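Long-range contacts in dTDP-4-dehydrorhamnose reductase (Bacillus anthracis, PDB 3SC6), which catalyses the NADPH-dependent reduction of dTDP-4-dehydro-6-deoxy-L-mannose to dTDP-6-deoxy-L-mannose (dTDP-L-rhamnose) in the rhamnose biosynthetic pathway: residues Ser154-Lys159 with Ser187-Ala192; Val212-Ser217 with Leu268-Trp273. One frame throughout, in Å; residues are numbered along the deposited sequence.

Contact 1: Ser154-Lys159 with Ser187-Ala192. With NAP (NADP nicotinamide-adenine-dinucleotide phosphate), chain G.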
ATOM      1  N   SER A 154       1.837  -2.546  -3.938  1.00 52.92           N
ATOM      2  CA  SER A 154       1.371  -3.940  -3.904  1.00 54.00           C
ATOM      3  C   SER A 154       2.265  -4.862  -3.084  1.00 54.68           C
ATOM      4  O   SER A 154       3.469  -4.614  -2.971  1.00 54.00           O
ATOM      5  CB  SER A 154       1.341  -4.487  -5.326  1.00 55.09           C
ATOM      6  OG  SER A 154       2.642  -4.456  -5.897  1.00 56.00           O
ATOM      7  N   TRP A 155       1.684  -5.927  -2.514  1.00 55.68           N
ATOM      8  CA  TRP A 155       2.477  -6.877  -1.725  1.00 56.28           C
ATOM      9  C   TRP A 155       3.315  -6.120  -0.716  1.00 55.68           C
ATOM     10  O   TRP A 155       4.516  -6.345  -0.578  1.00 56.05           O
ATOM     11  CB  TRP A 155       3.346  -7.664  -2.704  1.00 57.44           C
ATOM     12  CG  TRP A 155       2.567  -8.625  -3.560  1.00 60.11           C
ATOM     13  CD1 TRP A 155       1.448  -8.355  -4.293  1.00 63.19           C
ATOM     14  CD2 TRP A 155       2.999  -9.927  -3.978  1.00 62.31           C
ATOM     15  NE1 TRP A 155       1.071  -9.460  -5.011  1.00 64.94           N
ATOM     16  CE2 TRP A 155       2.021 -10.431  -4.856  1.00 63.04           C
ATOM     17  CE3 TRP A 155       4.092 -10.734  -3.651  1.00 63.09           C
ATOM     18  CZ2 TRP A 155       2.102 -11.702  -5.414  1.00 63.98           C
ATOM     19  CZ3 TRP A 155       4.169 -11.998  -4.202  1.00 65.27           C
ATOM     20  CH2 TRP A 155       3.180 -12.470  -5.077  1.00 65.18           C
ATOM     21  N   LEU A 156       2.649  -5.221  -0.007  1.00 55.13           N
ATOM     22  CA  LEU A 156       3.277  -4.386   0.996  1.00 55.12           C
ATOM     23  C   LEU A 156       3.470  -5.140   2.315  1.00 55.97           C
ATOM     24  O   LEU A 156       2.589  -5.886   2.742  1.00 55.91           O
ATOM     25  CB  LEU A 156       2.396  -3.151   1.208  1.00 54.27           C
ATOM     26  CG  LEU A 156       2.872  -2.039   2.134  1.00 54.38           C
ATOM     27  CD1 LEU A 156       4.186  -1.467   1.631  1.00 53.13           C
ATOM     28  CD2 LEU A 156       1.817  -0.952   2.206  1.00 54.23           C
ATOM     29  N   TYR A 157       4.631  -4.953   2.945  1.00 56.73           N
ATOM     30  CA  TYR A 157       4.942  -5.604   4.219  1.00 57.94           C
ATOM     31  C   TYR A 157       5.948  -4.730   4.957  1.00 59.35           C
ATOM     32  O   TYR A 157       6.847  -4.164   4.333  1.00 59.73           O
ATOM     33  CB  TYR A 157       5.540  -6.994   4.006  1.00 58.29           C
ATOM     34  CG  TYR A 157       6.899  -6.992   3.351  1.00 57.75           C
ATOM     35  CD1 TYR A 157       7.034  -6.987   1.973  1.00 57.12           C
ATOM     36  CD2 TYR A 157       8.053  -7.019   4.124  1.00 58.13           C
ATOM     37  CE1 TYR A 157       8.287  -6.991   1.380  1.00 58.49           C
ATOM     38  CE2 TYR A 157       9.303  -7.025   3.548  1.00 57.62           C
ATOM     39  CZ  TYR A 157       9.421  -7.010   2.178  1.00 57.92           C
ATOM     40  OH  TYR A 157      10.674  -7.017   1.610  1.00 54.60           O
ATOM     41  N   GLY A 158       5.806  -4.625   6.277  1.00 61.00           N
ATOM     42  CA  GLY A 158       6.716  -3.804   7.082  1.00 62.29           C
ATOM     43  C   GLY A 158       7.120  -4.404   8.416  1.00 64.07           C
ATOM     44  O   GLY A 158       6.887  -5.581   8.682  1.00 64.25           O
ATOM     45  N   LYS A 159       7.734  -3.576   9.256  1.00 65.72           N
ATOM     46  CA  LYS A 159       8.186  -4.003  10.574  1.00 67.64           C
ATOM     47  C   LYS A 159       7.055  -4.354  11.517  1.00 68.35           C
ATOM     48  O   LYS A 159       7.137  -5.328  12.267  1.00 69.65           O
ATOM     49  CB  LYS A 159       8.975  -2.885  11.275  1.00 68.85           C
ATOM     50  CG  LYS A 159      10.244  -2.418  10.605  1.00 70.54           C
ATOM     51  CD  LYS A 159      10.921  -1.356  11.474  1.00 72.93           C
ATOM     52  CE  LYS A 159      12.228  -0.875  10.873  1.00 74.92           C
ATOM     53  NZ  LYS A 159      12.043  -0.263   9.524  1.00 75.80           N
ATOM     54  N   SER A 187       5.217  -8.337  -6.912  1.00 63.57           N
ATOM     55  CA  SER A 187       6.437  -7.646  -6.523  1.00 63.42           C
ATOM     56  C   SER A 187       6.368  -7.150  -5.075  1.00 62.06           C
ATOM     57  O   SER A 187       5.738  -6.127  -4.791  1.00 61.70           O
ATOM     58  CB  SER A 187       6.696  -6.477  -7.469  1.00 63.14           C
ATOM     59  OG  SER A 187       5.623  -5.560  -7.428  1.00 64.14           O
ATOM     60  N   PRO A 188       7.014  -7.881  -4.156  1.00 61.50           N
ATOM     61  CA  PRO A 188       7.033  -7.519  -2.743  1.00 60.60           C
ATOM     62  C   PRO A 188       7.560  -6.112  -2.534  1.00 59.53           C
ATOM     63  O   PRO A 188       8.621  -5.771  -3.049  1.00 60.46           O
ATOM     64  CB  PRO A 188       7.999  -8.537  -2.131  1.00 61.65           C
ATOM     65  CG  PRO A 188       7.991  -9.689  -3.063  1.00 62.59           C
ATOM     66  CD  PRO A 188       7.716  -9.147  -4.419  1.00 62.91           C
ATOM     67  N   THR A 189       6.825  -5.304  -1.778  1.00 57.64           N
ATOM     68  CA  THR A 189       7.229  -3.934  -1.511  1.00 56.34           C
ATOM     69  C   THR A 189       7.391  -3.661  -0.023  1.00 55.67           C
ATOM     70  O   THR A 189       6.432  -3.757   0.740  1.00 55.30           O
ATOM     71  CB  THR A 189       6.207  -2.942  -2.078  1.00 55.49           C
ATOM     72  OG1 THR A 189       6.115  -3.115  -3.497  1.00 56.02           O
ATOM     73  CG2 THR A 189       6.620  -1.522  -1.769  1.00 54.33           C
ATOM     74  N   TYR A 190       8.610  -3.319   0.380  1.00 55.29           N
ATOM     75  CA  TYR A 190       8.899  -3.022   1.779  1.00 54.75           C
ATOM     76  C   TYR A 190       8.604  -1.568   2.141  1.00 53.27           C
ATOM     77  O   TYR A 190       9.181  -0.641   1.580  1.00 53.15           O
ATOM     78  CB  TYR A 190      10.328  -3.445   2.146  1.00 56.16           C
ATOM     79  CG  TYR A 190      10.776  -3.011   3.522  1.00 56.80           C
ATOM     80  CD1 TYR A 190       9.945  -3.146   4.621  1.00 57.86           C
ATOM     81  CD2 TYR A 190      12.081  -2.591   3.743  1.00 59.61           C
ATOM     82  CE1 TYR A 190      10.363  -2.769   5.884  1.00 58.77           C
ATOM     83  CE2 TYR A 190      12.514  -2.236   5.005  1.00 59.97           C
ATOM     84  CZ  TYR A 190      11.649  -2.326   6.069  1.00 59.42           C
ATOM     85  OH  TYR A 190      12.070  -1.972   7.325  1.00 62.07           O
ATOM     86  N   VAL A 191       7.680  -1.404   3.085  1.00 51.85           N
ATOM     87  CA  VAL A 191       7.242  -0.094   3.573  1.00 50.54           C
ATOM     88  C   VAL A 191       8.342   0.960   3.648  1.00 50.42           C
ATOM     89  O   VAL A 191       8.137   2.091   3.229  1.00 50.39           O
ATOM     90  CB  VAL A 191       6.577  -0.220   4.963  1.00 50.84           C
ATOM     91  CG1 VAL A 191       6.222   1.144   5.512  1.00 51.12           C
ATOM     92  CG2 VAL A 191       5.336  -1.107   4.886  1.00 49.73           C
ATOM     93  N   ALA A 192       9.505   0.604   4.179  1.00 51.42           N
ATOM     94  CA  ALA A 192      10.601   1.567   4.283  1.00 52.21           C
ATOM     95  C   ALA A 192      10.937   2.184   2.930  1.00 52.04           C
ATOM     96  O   ALA A 192      11.161   3.391   2.850  1.00 52.95           O
ATOM     97  CB  ALA A 192      11.825   0.936   4.895  1.00 53.34           C
TER
HETATM   98  PA  NAP G 285      -3.718  -1.920   7.341  1.00 60.45           P
HETATM   99  O1A NAP G 285      -5.050  -2.630   7.336  1.00 59.85           O
HETATM  100  O2A NAP G 285      -2.680  -2.306   8.372  1.00 58.79           O
HETATM  101  O5B NAP G 285      -3.966  -0.335   7.454  1.00 59.65           O
HETATM  102  C5B NAP G 285      -5.264   0.241   7.331  1.00 59.18           C
HETATM  103  C4B NAP G 285      -5.614   0.949   8.635  1.00 58.22           C
HETATM  104  O4B NAP G 285      -6.804   1.734   8.461  1.00 57.98           O
HETATM  105  C3B NAP G 285      -5.881  -0.039   9.771  1.00 57.50           C
HETATM  106  O3B NAP G 285      -5.036   0.211  10.897  1.00 55.08           O
HETATM  107  C2B NAP G 285      -7.327   0.193  10.143  1.00 57.55           C
HETATM  108  O2B NAP G 285      -7.552   0.051  11.545  1.00 58.30           O
HETATM  109  C1B NAP G 285      -7.575   1.616   9.656  1.00 56.91           C
HETATM  110  N9A NAP G 285      -9.024   1.919   9.509  1.00 54.53           N
HETATM  111  C8A NAP G 285     -10.030   1.052   9.283  1.00 52.90           C
HETATM  112  N7A NAP G 285     -11.195   1.738   9.250  1.00 52.32           N
HETATM  113  C5A NAP G 285     -10.910   3.035   9.467  1.00 51.54           C
HETATM  114  C6A NAP G 285     -11.723   4.271   9.558  1.00 49.70           C
HETATM  115  N6A NAP G 285     -13.069   4.227   9.403  1.00 48.31           N
HETATM  116  N1A NAP G 285     -11.084   5.441   9.790  1.00 49.94           N
HETATM  117  C2A NAP G 285      -9.746   5.476   9.941  1.00 52.23           C
HETATM  118  N3A NAP G 285      -8.991   4.361   9.866  1.00 52.47           N
HETATM  119  C4A NAP G 285      -9.545   3.143   9.634  1.00 52.90           C
HETATM  120  O3  NAP G 285      -3.067  -2.047   5.868  1.00 61.63           O
HETATM  121  PN  NAP G 285      -1.836  -1.122   5.362  1.00 61.32           P
HETATM  122  O1N NAP G 285      -1.002  -1.950   4.413  1.00 62.92           O
HETATM  123  O2N NAP G 285      -1.194  -0.420   6.532  1.00 59.73           O
HETATM  124  O5D NAP G 285      -2.583   0.004   4.497  1.00 65.90           O
HETATM  125  C5D NAP G 285      -1.837   0.913   3.687  1.00 67.98           C
HETATM  126  C4D NAP G 285      -2.567   1.184   2.373  1.00 68.93           C
HETATM  127  O4D NAP G 285      -1.949   0.451   1.303  1.00 69.89           O
HETATM  128  C3D NAP G 285      -4.036   0.771   2.407  1.00 68.88           C
HETATM  129  O3D NAP G 285      -4.866   1.874   2.034  1.00 67.59           O
HETATM  130  C2D NAP G 285      -4.163  -0.352   1.401  1.00 68.85           C
HETATM  131  O2D NAP G 285      -5.397  -0.244   0.690  1.00 66.20           O
HETATM  132  C1D NAP G 285      -2.950  -0.180   0.494  1.00 70.70           C
HETATM  133  N1N NAP G 285      -2.445  -1.444  -0.064  1.00 73.35           N
HETATM  134  C2N NAP G 285      -2.024  -2.423   0.755  1.00 75.20           C
HETATM  135  C3N NAP G 285      -1.539  -3.625   0.241  1.00 76.06           C
HETATM  136  C7N NAP G 285      -1.077  -4.703   1.186  1.00 76.52           C
HETATM  137  O7N NAP G 285      -1.206  -4.529   2.389  1.00 76.95           O
HETATM  138  N7N NAP G 285      -0.535  -5.822   0.710  1.00 77.08           N
HETATM  139  C4N NAP G 285      -1.490  -3.800  -1.139  1.00 75.71           C
HETATM  140  C5N NAP G 285      -1.925  -2.774  -1.963  1.00 74.59           C
HETATM  141  C6N NAP G 285      -2.398  -1.596  -1.397  1.00 74.04           C
HETATM  142  P2B NAP G 285      -8.309  -1.247  12.129  1.00 58.86           P
HETATM  143  O1X NAP G 285      -8.095  -1.124  13.617  1.00 60.87           O
HETATM  144  O2X NAP G 285      -9.746  -1.082  11.694  1.00 60.63           O
HETATM  145  O3X NAP G 285      -7.603  -2.415  11.487  1.00 57.85           O
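L156 and Y157 bridge T189 and Y190 as parallel neighbours in the central sheet of the Rossmann fold, joining the ends of strands 148-157 and 185-190. The backbone ladder starts at W155 O, which T189 N approaches at 2.8 Å along an almost straight N-H line (175°). T189 O then receives Y157 N at 3.1 Å. The third rung, V191 N to Y157 O at 3.1 Å, leaves the sheet: Y190 is the N-cap of helix 191-202, so a strand carbonyl satisfies the first amide of the helix. T189 adds a side-chain bond, its OG1 giving to S154 O at 3.1 Å in the carbonyl plane.

The two tyrosines share one face of the sheet. Because CG of Y157 stands between its backbone N and carbonyl carbon (chi1 67°), the ring folds over the neighbouring strand and receives Y190 CA on one face, 4.2 Å from the ring centroid and 17° off the normal. The tyrosine rings themselves are nearly parallel but so far displaced that they hardly overlap. P188 fits between two aromatics, with CB near Y157 CE1 and CD near W155 CE3; beyond it, W155 stacks on W220.

On the face of L156 and T189, the leucine divides its branches. Its CD1 packs against V191 CG2 at 3.5 Å, while CD2 turns to the cofactor, 3.7 Å from O1N of the NADP. S154 borders the nicotinamide too, its CA lying 4.0 Å from C4N, the nicotinamide carbon that carries the hydride in such reductases. Farther along, E283 ties the polar ends together: its OE1 accepts a hydrogen bond from Y190 OH and forms a salt bridge with K159 NZ.

Contact 2: Val212-Ser217 with Leu268-Trp273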
ATOM      1  N   VAL A 212       4.361   2.826  -7.133  1.00 48.64           N
ATOM      2  CA  VAL A 212       5.550   2.675  -6.306  1.00 49.90           C
ATOM      3  C   VAL A 212       5.607   1.273  -5.722  1.00 51.42           C
ATOM      4  O   VAL A 212       4.756   0.884  -4.915  1.00 51.49           O
ATOM      5  CB  VAL A 212       5.569   3.692  -5.159  1.00 49.60           C
ATOM      6  CG1 VAL A 212       6.819   3.503  -4.308  1.00 48.62           C
ATOM      7  CG2 VAL A 212       5.507   5.107  -5.715  1.00 48.83           C
ATOM      8  N   SER A 213       6.616   0.518  -6.142  1.00 53.55           N
ATOM      9  CA  SER A 213       6.823  -0.846  -5.691  1.00 54.97           C
ATOM     10  C   SER A 213       8.266  -1.179  -5.931  1.00 56.85           C
ATOM     11  O   SER A 213       8.949  -0.466  -6.660  1.00 57.93           O
ATOM     12  CB  SER A 213       5.979  -1.819  -6.512  1.00 55.03           C
ATOM     13  OG  SER A 213       4.601  -1.523  -6.413  1.00 58.53           O
ATOM     14  N   ASN A 214       8.746  -2.256  -5.324  1.00 58.04           N
ATOM     15  CA  ASN A 214      10.122  -2.650  -5.528  1.00 59.94           C
ATOM     16  C   ASN A 214      10.234  -3.256  -6.920  1.00 61.17           C
ATOM     17  O   ASN A 214       9.269  -3.818  -7.443  1.00 59.76           O
ATOM     18  CB  ASN A 214      10.597  -3.621  -4.449  1.00 60.84           C
ATOM     19  CG  ASN A 214      10.632  -2.993  -3.065  1.00 61.55           C
ATOM     20  OD1 ASN A 214      10.772  -3.686  -2.063  1.00 65.14           O
ATOM     21  ND2 ASN A 214      10.492  -1.678  -3.007  1.00 65.54           N
ATOM     22  N   THR A 215      11.411  -3.111  -7.518  1.00 63.33           N
ATOM     23  CA  THR A 215      11.691  -3.619  -8.854  1.00 65.52           C
ATOM     24  C   THR A 215      11.671  -5.138  -8.945  1.00 66.70           C
ATOM     25  O   THR A 215      11.884  -5.833  -7.955  1.00 66.29           O
ATOM     26  CB  THR A 215      13.085  -3.143  -9.318  1.00 67.17           C
ATOM     27  OG1 THR A 215      13.126  -1.712  -9.311  1.00 67.88           O
ATOM     28  CG2 THR A 215      13.411  -3.657 -10.714  1.00 69.22           C
ATOM     29  N   GLY A 216      11.399  -5.640 -10.146  1.00 68.62           N
ATOM     30  CA  GLY A 216      11.359  -7.075 -10.410  1.00 69.95           C
ATOM     31  C   GLY A 216      10.056  -7.787 -10.112  1.00 69.50           C
ATOM     32  O   GLY A 216       9.259  -7.342  -9.289  1.00 67.76           O
ATOM     33  N   SER A 217       9.848  -8.899 -10.813  1.00 71.57           N
ATOM     34  CA  SER A 217       8.661  -9.718 -10.646  1.00 71.97           C
ATOM     35  C   SER A 217       9.053 -10.777  -9.630  1.00 72.58           C
ATOM     36  O   SER A 217      10.241 -10.953  -9.347  1.00 73.64           O
ATOM     37  CB  SER A 217       8.246 -10.363 -11.968  1.00 73.41           C
ATOM     38  OG  SER A 217       9.264 -11.216 -12.458  1.00 76.81           O
ATOM     39  N   LEU A 268      14.576   8.408  -9.019  1.00 69.25           N
ATOM     40  CA  LEU A 268      15.359   7.207  -9.283  1.00 71.50           C
ATOM     41  C   LEU A 268      14.478   5.979  -9.081  1.00 70.92           C
ATOM     42  O   LEU A 268      13.440   6.047  -8.416  1.00 69.66           O
ATOM     43  CB  LEU A 268      16.597   7.124  -8.384  1.00 73.05           C
ATOM     44  CG  LEU A 268      17.646   8.228  -8.533  1.00 75.29           C
ATOM     45  CD1 LEU A 268      18.770   8.011  -7.528  1.00 76.85           C
ATOM     46  CD2 LEU A 268      18.199   8.269  -9.955  1.00 76.23           C
ATOM     47  N   GLN A 269      14.897   4.858  -9.656  1.00 72.45           N
ATOM     48  CA  GLN A 269      14.144   3.617  -9.543  1.00 72.11           C
ATOM     49  C   GLN A 269      14.197   3.031  -8.142  1.00 70.66           C
ATOM     50  O   GLN A 269      15.177   3.200  -7.417  1.00 71.41           O
ATOM     51  CB  GLN A 269      14.662   2.577 -10.544  1.00 74.16           C
ATOM     52  CG  GLN A 269      14.533   2.994 -12.005  1.00 77.81           C
ATOM     53  CD  GLN A 269      15.049   1.934 -12.968  1.00 83.27           C
ATOM     54  OE1 GLN A 269      15.505   0.865 -12.554  1.00 84.75           O
ATOM     55  NE2 GLN A 269      14.977   2.229 -14.263  1.00 86.48           N
ATOM     56  N   MET A 270      13.119   2.348  -7.775  1.00 68.65           N
ATOM     57  CA  MET A 270      12.998   1.706  -6.479  1.00 67.48           C
ATOM     58  C   MET A 270      13.962   0.533  -6.436  1.00 68.40           C
ATOM     59  O   MET A 270      14.378   0.031  -7.483  1.00 69.52           O
ATOM     60  CB  MET A 270      11.578   1.153  -6.314  1.00 65.96           C
ATOM     61  CG  MET A 270      10.463   2.185  -6.283  1.00 64.63           C
ATOM     62  SD  MET A 270      10.498   3.216  -4.812  1.00 63.54           S
ATOM     63  CE  MET A 270      10.241   1.984  -3.536  1.00 61.62           C
ATOM     64  N   PRO A 271      14.348   0.102  -5.227  1.00 67.76           N
ATOM     65  CA  PRO A 271      15.249  -1.037  -5.152  1.00 68.18           C
ATOM     66  C   PRO A 271      14.480  -2.292  -5.547  1.00 67.33           C
ATOM     67  O   PRO A 271      13.250  -2.256  -5.623  1.00 65.83           O
ATOM     68  CB  PRO A 271      15.632  -1.099  -3.667  1.00 68.22           C
ATOM     69  CG  PRO A 271      15.269   0.230  -3.100  1.00 68.02           C
ATOM     70  CD  PRO A 271      14.126   0.729  -3.911  1.00 67.32           C
ATOM     71  N   SER A 272      15.185  -3.388  -5.802  1.00 67.92           N
ATOM     72  CA  SER A 272      14.523  -4.632  -6.178  1.00 66.88           C
ATOM     73  C   SER A 272      13.860  -5.212  -4.935  1.00 65.43           C
ATOM     74  O   SER A 272      14.269  -4.910  -3.817  1.00 64.96           O
ATOM     75  CB  SER A 272      15.530  -5.623  -6.748  1.00 68.19           C
ATOM     76  OG  SER A 272      16.524  -5.922  -5.789  1.00 68.94           O
ATOM     77  N   TRP A 273      12.831  -6.033  -5.129  1.00 64.75           N
ATOM     78  CA  TRP A 273      12.127  -6.645  -4.002  1.00 63.85           C
ATOM     79  C   TRP A 273      13.124  -7.466  -3.208  1.00 65.56           C
ATOM     80  O   TRP A 273      13.050  -7.558  -1.982  1.00 65.15           O
ATOM     81  CB  TRP A 273      10.981  -7.542  -4.482  1.00 63.18           C
ATOM     82  CG  TRP A 273      11.418  -8.706  -5.332  1.00 62.61           C
ATOM     83  CD1 TRP A 273      11.511  -8.742  -6.693  1.00 63.00           C
ATOM     84  CD2 TRP A 273      11.825  -9.997  -4.870  1.00 61.36           C
ATOM     85  NE1 TRP A 273      11.947  -9.976  -7.108  1.00 62.12           N
ATOM     86  CE2 TRP A 273      12.146 -10.765  -6.008  1.00 62.07           C
ATOM     87  CE3 TRP A 273      11.950 -10.579  -3.605  1.00 60.74           C
ATOM     88  CZ2 TRP A 273      12.582 -12.085  -5.917  1.00 62.39           C
ATOM     89  CZ3 TRP A 273      12.382 -11.888  -3.518  1.00 60.72           C
ATOM     90  CH2 TRP A 273      12.692 -12.627  -4.666  1.00 61.36           C
TER
HETATM   91  O   HOH W   1      10.767  -6.190  -0.888  1.00 30.57           O
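T215 O gathers several groups from the approaching loop. W273 N makes the hydrogen bond, 3.0 Å long and in the carbonyl plane, with an angle of 157° at the hydrogen. S272 CA adds a longer C-H...O contact to T215 O, and the indole of W273 turns its edge to the same oxygen. The other half of this single backbone bridge runs from T215 N to P271 O at 2.8 Å, so that T215 is bonded to the residues on both sides of S272. Its side chain extends the grip by one residue: its OG1 gives to M270 O at 2.8 Å, from above the plane of that carbonyl.

The bridge fastens the loop after the sheet strand 208-211 to the entrance of helix 273-283. S272 is the N-cap of that helix, and its OG accepts E275 N in the first turn. W273 opens the helix, and a water lies within hydrogen-bonding distance of both W273 O and N214 OD1, 2.8 Å from the latter. The methylene of N214 lies beside that of W273, with 3.9 Å between the two CB atoms.

At the buried end, M270 curls back on itself through bends at chi2 and chi3. This brings SD to 3.7 Å from V212 CG1, the two side chains meeting roughly at right angles, and brings CE near N214 ND2, where the two side chains pass at a slant. M197 of helix 191-202 borders the same methionine. At the opposite end G216 and S217 are exposed, but W273 is buried; with its CG between the backbone N and carbonyl carbon (chi1 62°), the indole lies along these two residues, NE1 3.0 Å from S217 O.

The centres of contacts 1 and 2 are 10 Å apart, and the segments 187-192 and 212-217 touch directly. N214 belongs to both interfaces: besides its part in contact 2, its OD1 probably accepts Y190 N at 3.3 Å, while its own N makes a weak hydrogen bond to T189 OG1. W273 also packs on P188. Each contact contains the N-cap of a helix, Y190 for 191-202 and S272 for 273-283, and the second helix ends at E283, beside contact 1. Contact 1 reaches the NADP pocket through S154, W155 and L156; contact 2 stands one layer behind, with the S213 side chain about 8 Å from the cofactor.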